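Long-range contact in prophenoloxidase b (Marsupenaeus japonicus, PDB 3WKY), which probably oxidises monophenols and o-diphenols, as a type 3 copper phenoloxidase made in its pro-form and carried in crustacean hemolymph: residues A[80-90]-A[112-123]. Sequence-based numbering, arbitrary orientation.
Sequences VKDLSKVFIEA and FLAALYHTYYER
Phe87 CG lies anti to its carbonyl carbon, beside the backbone N (chi1 -71°), which sets the ring among Phe112, Ala115, Leu116 and Thr119, whereas Arg123 bends at chi3 to swing its guanidinium back across the C-terminal end of 80-90. Phe87 CZ lies 3.9 Å from Phe112 CE1, the two side chains crossing at about a right angle; Leu116 CD2, in the conformer given, comes obliquely against Phe87 CE2; and Thr119 OG1 stands in the ring plane, at the edge, 3.2 Å from Phe87 CB. That hydroxyl is spent within its own helix, giving its proton to Ala115 O, which also takes Thr119 N from the opposite face of the carbonyl. The packing is reciprocal: Ala115 CB drops among Val80, Leu83, Ser84 and Phe87, with Leu83 CD2 3.7 Å away, and the CA atoms of Ser84 and Ala115 are 4.6 Å apart, consistent with the small side chains of both. These knobs-into-holes join helices 74-89 and 109-122 of the hemocyanin all-alpha domain, the axes of 80-89 and 112-122 crossing at -49°; helix 93-103 also packs on Phe87, and Ala114, Tyr117 and Tyr121 pack on helix 193-205 of the copper domain. Nearby, Ser84 OG lies at the edge of the His118 ring, 3.4 Å from CD2, while ND1 of that ring is hydrogen-bonded to Leu204 O. In the conformer given, Ile88 CD1 lies 3.5 Å from Glu122 CB and the carboxylate turns off to Arg215. Arg123 NH1 gives Ala90 O a nearly straight bond (3.0 Å, 175°) in the guanidinium plane and a weak one to Phe87 O; NH2 forms a salt bridge with Asp125. A leucine in place of Arg123 would probably cost Ala90 O this donor and Asp125 its salt-bridge mate. A water links Ala90 O to Arg123 NH2.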
# COMPACT_ATOMS: atom_id res chain seq x y z
N VAL A 80 -28.59 -5.84 -33.96
CA VAL A 80 -29.83 -6.55 -33.69
C VAL A 80 -31.03 -5.67 -34.03
O VAL A 80 -32.02 -6.13 -34.62
CB VAL A 80 -29.90 -7.06 -32.23
CG1 VAL A 80 -31.31 -7.51 -31.88
CG2 VAL A 80 -28.94 -8.21 -32.05
N LYS A 81 -30.94 -4.40 -33.67
CA LYS A 81 -32.02 -3.46 -33.96
C LYS A 81 -32.21 -3.32 -35.48
O LYS A 81 -33.35 -3.27 -35.97
CB LYS A 81 -31.71 -2.10 -33.36
CG LYS A 81 -32.84 -1.08 -33.48
CD LYS A 81 -32.39 0.28 -32.96
CE LYS A 81 -33.57 1.24 -32.88
NZ LYS A 81 -33.14 2.57 -32.41
N ASP A 82 -31.11 -3.26 -36.21
CA ASP A 82 -31.16 -3.10 -37.67
C ASP A 82 -31.73 -4.33 -38.38
O ASP A 82 -32.51 -4.20 -39.32
CB ASP A 82 -29.79 -2.74 -38.24
CG ASP A 82 -29.35 -1.32 -37.87
OD1 ASP A 82 -30.17 -0.58 -37.29
OD2 ASP A 82 -28.19 -0.96 -38.17
N LEU A 83 -31.34 -5.53 -37.94
CA LEU A 83 -31.89 -6.77 -38.50
C LEU A 83 -33.36 -6.96 -38.16
O LEU A 83 -34.18 -7.29 -39.02
CB LEU A 83 -31.09 -7.99 -38.03
CG LEU A 83 -31.55 -9.35 -38.57
CD1 LEU A 83 -31.58 -9.35 -40.10
CD2 LEU A 83 -30.67 -10.48 -38.05
N SER A 84 -33.71 -6.77 -36.89
CA SER A 84 -35.09 -6.94 -36.47
C SER A 84 -36.00 -5.96 -37.20
O SER A 84 -37.17 -6.26 -37.45
CB SER A 84 -35.23 -6.79 -34.95
OG SER A 84 -34.84 -5.50 -34.54
N LYS A 85 -35.47 -4.78 -37.53
CA LYS A 85 -36.25 -3.77 -38.23
C LYS A 85 -36.82 -4.32 -39.54
O LYS A 85 -37.99 -4.11 -39.86
CB LYS A 85 -35.41 -2.52 -38.52
CG LYS A 85 -36.09 -1.49 -39.42
CD LYS A 85 -35.16 -0.35 -39.79
CE LYS A 85 -35.75 0.52 -40.89
NZ LYS A 85 -36.99 1.21 -40.46
N VAL A 86 -35.99 -5.05 -40.27
CA VAL A 86 -36.42 -5.67 -41.52
C VAL A 86 -37.45 -6.76 -41.27
O VAL A 86 -38.45 -6.85 -41.99
CB VAL A 86 -35.21 -6.22 -42.32
CG1 VAL A 86 -35.68 -6.87 -43.62
CG2 VAL A 86 -34.22 -5.11 -42.61
N PHE A 87 -37.21 -7.59 -40.25
CA PHE A 87 -38.15 -8.65 -39.88
C PHE A 87 -39.51 -8.06 -39.49
O PHE A 87 -40.56 -8.54 -39.91
CB PHE A 87 -37.63 -9.45 -38.68
CG PHE A 87 -36.43 -10.33 -38.97
CD1 PHE A 87 -36.01 -10.57 -40.27
CD2 PHE A 87 -35.75 -10.94 -37.92
CE1 PHE A 87 -34.90 -11.39 -40.52
CE2 PHE A 87 -34.65 -11.76 -38.16
CZ PHE A 87 -34.23 -11.99 -39.46
N ILE A 88 -39.46 -7.02 -38.66
CA ILE A 88 -40.65 -6.41 -38.10
C ILE A 88 -41.48 -5.72 -39.18
O ILE A 88 -42.71 -5.76 -39.15
CB ILE A 88 -40.26 -5.40 -36.99
CG1 ILE A 88 -39.78 -6.16 -35.75
CG2 ILE A 88 -41.42 -4.48 -36.65
CD1 ILE A 88 -38.88 -5.33 -34.83
N GLU A 89 -40.79 -5.11 -40.14
CA GLU A 89 -41.46 -4.33 -41.18
C GLU A 89 -41.87 -5.16 -42.40
O GLU A 89 -42.45 -4.63 -43.35
CB GLU A 89 -40.60 -3.13 -41.59
CG GLU A 89 -40.43 -2.08 -40.49
CD GLU A 89 -39.55 -0.91 -40.92
OE1 GLU A 89 -38.96 -0.97 -42.02
OE2 GLU A 89 -39.44 0.06 -40.14
N ALA A 90 -41.58 -6.45 -42.38
CA ALA A 90 -41.98 -7.35 -43.47
C ALA A 90 -43.50 -7.31 -43.66
O ALA A 90 -44.26 -7.34 -42.68
CB ALA A 90 -41.53 -8.77 -43.19
N PHE A 112 -28.71 -13.10 -35.06
CA PHE A 112 -29.90 -13.60 -35.76
C PHE A 112 -31.01 -14.01 -34.78
O PHE A 112 -32.16 -13.55 -34.89
CB PHE A 112 -29.52 -14.77 -36.67
CG PHE A 112 -30.68 -15.38 -37.41
CD1 PHE A 112 -31.16 -14.79 -38.57
CD2 PHE A 112 -31.27 -16.55 -36.96
CE1 PHE A 112 -32.22 -15.35 -39.27
CE2 PHE A 112 -32.34 -17.12 -37.65
CZ PHE A 112 -32.81 -16.51 -38.81
N LEU A 113 -30.66 -14.86 -33.82
CA LEU A 113 -31.59 -15.30 -32.78
C LEU A 113 -32.16 -14.16 -31.96
O LEU A 113 -33.36 -14.14 -31.67
CB LEU A 113 -30.93 -16.33 -31.86
CG LEU A 113 -30.66 -17.68 -32.51
CD1 LEU A 113 -29.93 -18.60 -31.57
CD2 LEU A 113 -32.00 -18.30 -32.95
N ALA A 114 -31.32 -13.21 -31.56
CA ALA A 114 -31.79 -12.07 -30.76
C ALA A 114 -32.81 -11.26 -31.54
O ALA A 114 -33.87 -10.91 -31.01
CB ALA A 114 -30.61 -11.19 -30.34
N ALA A 115 -32.50 -10.97 -32.80
CA ALA A 115 -33.40 -10.23 -33.68
C ALA A 115 -34.75 -10.94 -33.84
O ALA A 115 -35.81 -10.30 -33.86
CB ALA A 115 -32.73 -9.99 -35.05
N LEU A 116 -34.72 -12.27 -33.95
CA LEU A 116 -35.94 -13.06 -34.09
C LEU A 116 -36.82 -12.98 -32.85
O LEU A 116 -38.03 -12.76 -32.94
CB LEU A 116 -35.60 -14.53 -34.36
CG LEU A 116 -35.60 -15.00 -35.82
CD1 LEU A 116 -35.45 -16.51 -35.87
CD2 LEU A 116 -36.89 -14.56 -36.51
N TYR A 117 -36.22 -13.17 -31.67
CA TYR A 117 -36.99 -13.07 -30.43
C TYR A 117 -37.56 -11.67 -30.28
O TYR A 117 -38.72 -11.50 -29.89
CB TYR A 117 -36.12 -13.42 -29.21
CG TYR A 117 -35.97 -14.90 -28.93
CD1 TYR A 117 -36.90 -15.59 -28.17
CD2 TYR A 117 -34.86 -15.61 -29.39
CE1 TYR A 117 -36.76 -16.94 -27.90
CE2 TYR A 117 -34.70 -16.96 -29.13
CZ TYR A 117 -35.65 -17.62 -28.38
OH TYR A 117 -35.49 -18.97 -28.12
N HIS A 118 -36.75 -10.65 -30.57
CA HIS A 118 -37.23 -9.27 -30.45
C HIS A 118 -38.42 -9.04 -31.38
O HIS A 118 -39.38 -8.33 -31.04
CB HIS A 118 -36.13 -8.26 -30.78
CG HIS A 118 -36.59 -6.84 -30.71
ND1 HIS A 118 -37.22 -6.31 -29.60
CD2 HIS A 118 -36.51 -5.83 -31.61
CE1 HIS A 118 -37.50 -5.04 -29.82
NE2 HIS A 118 -37.07 -4.72 -31.04
N THR A 119 -38.35 -9.65 -32.56
CA THR A 119 -39.41 -9.54 -33.57
C THR A 119 -40.75 -10.08 -33.06
O THR A 119 -41.80 -9.48 -33.33
CB THR A 119 -38.99 -10.26 -34.86
OG1 THR A 119 -37.90 -9.54 -35.45
CG2 THR A 119 -40.17 -10.31 -35.85
N TYR A 120 -40.73 -11.18 -32.32
CA TYR A 120 -41.97 -11.70 -31.74
C TYR A 120 -42.58 -10.74 -30.73
O TYR A 120 -43.80 -10.70 -30.58
CB TYR A 120 -41.75 -13.07 -31.09
CG TYR A 120 -41.82 -14.25 -32.02
CD1 TYR A 120 -40.82 -14.49 -32.96
CD2 TYR A 120 -42.88 -15.16 -31.96
CE1 TYR A 120 -40.87 -15.58 -33.80
CE2 TYR A 120 -42.93 -16.26 -32.80
CZ TYR A 120 -41.92 -16.46 -33.72
OH TYR A 120 -41.95 -17.55 -34.57
N TYR A 121 -41.76 -9.97 -30.02
CA TYR A 121 -42.28 -8.97 -29.09
C TYR A 121 -42.84 -7.76 -29.83
O TYR A 121 -43.85 -7.19 -29.42
CB TYR A 121 -41.21 -8.53 -28.08
CG TYR A 121 -40.97 -9.57 -27.02
CD1 TYR A 121 -41.86 -9.71 -25.96
CD2 TYR A 121 -39.87 -10.41 -27.08
CE1 TYR A 121 -41.66 -10.67 -24.99
CE2 TYR A 121 -39.67 -11.38 -26.11
CZ TYR A 121 -40.57 -11.50 -25.07
OH TYR A 121 -40.40 -12.45 -24.11
N GLU A 122 -42.19 -7.37 -30.91
CA GLU A 122 -42.55 -6.13 -31.60
C GLU A 122 -43.69 -6.32 -32.60
O GLU A 122 -44.51 -5.42 -32.78
CB GLU A 122 -41.33 -5.52 -32.30
CG GLU A 122 -40.48 -4.62 -31.40
CD GLU A 122 -41.28 -3.46 -30.83
OE1 GLU A 122 -41.70 -3.54 -29.65
OE2 GLU A 122 -41.51 -2.47 -31.56
N ARG A 123 -43.74 -7.48 -33.25
CA ARG A 123 -44.82 -7.71 -34.22
C ARG A 123 -46.12 -8.06 -33.50
O ARG A 123 -46.12 -8.89 -32.59
CB ARG A 123 -44.46 -8.81 -35.22
CG ARG A 123 -43.45 -8.38 -36.29
CD ARG A 123 -43.26 -9.48 -37.33
NE ARG A 123 -44.46 -9.72 -38.14
CZ ARG A 123 -44.68 -9.18 -39.34
NH1 ARG A 123 -43.77 -8.38 -39.89
NH2 ARG A 123 -45.80 -9.45 -40.01
O HOH W 1 -47.25 -7.44 -41.94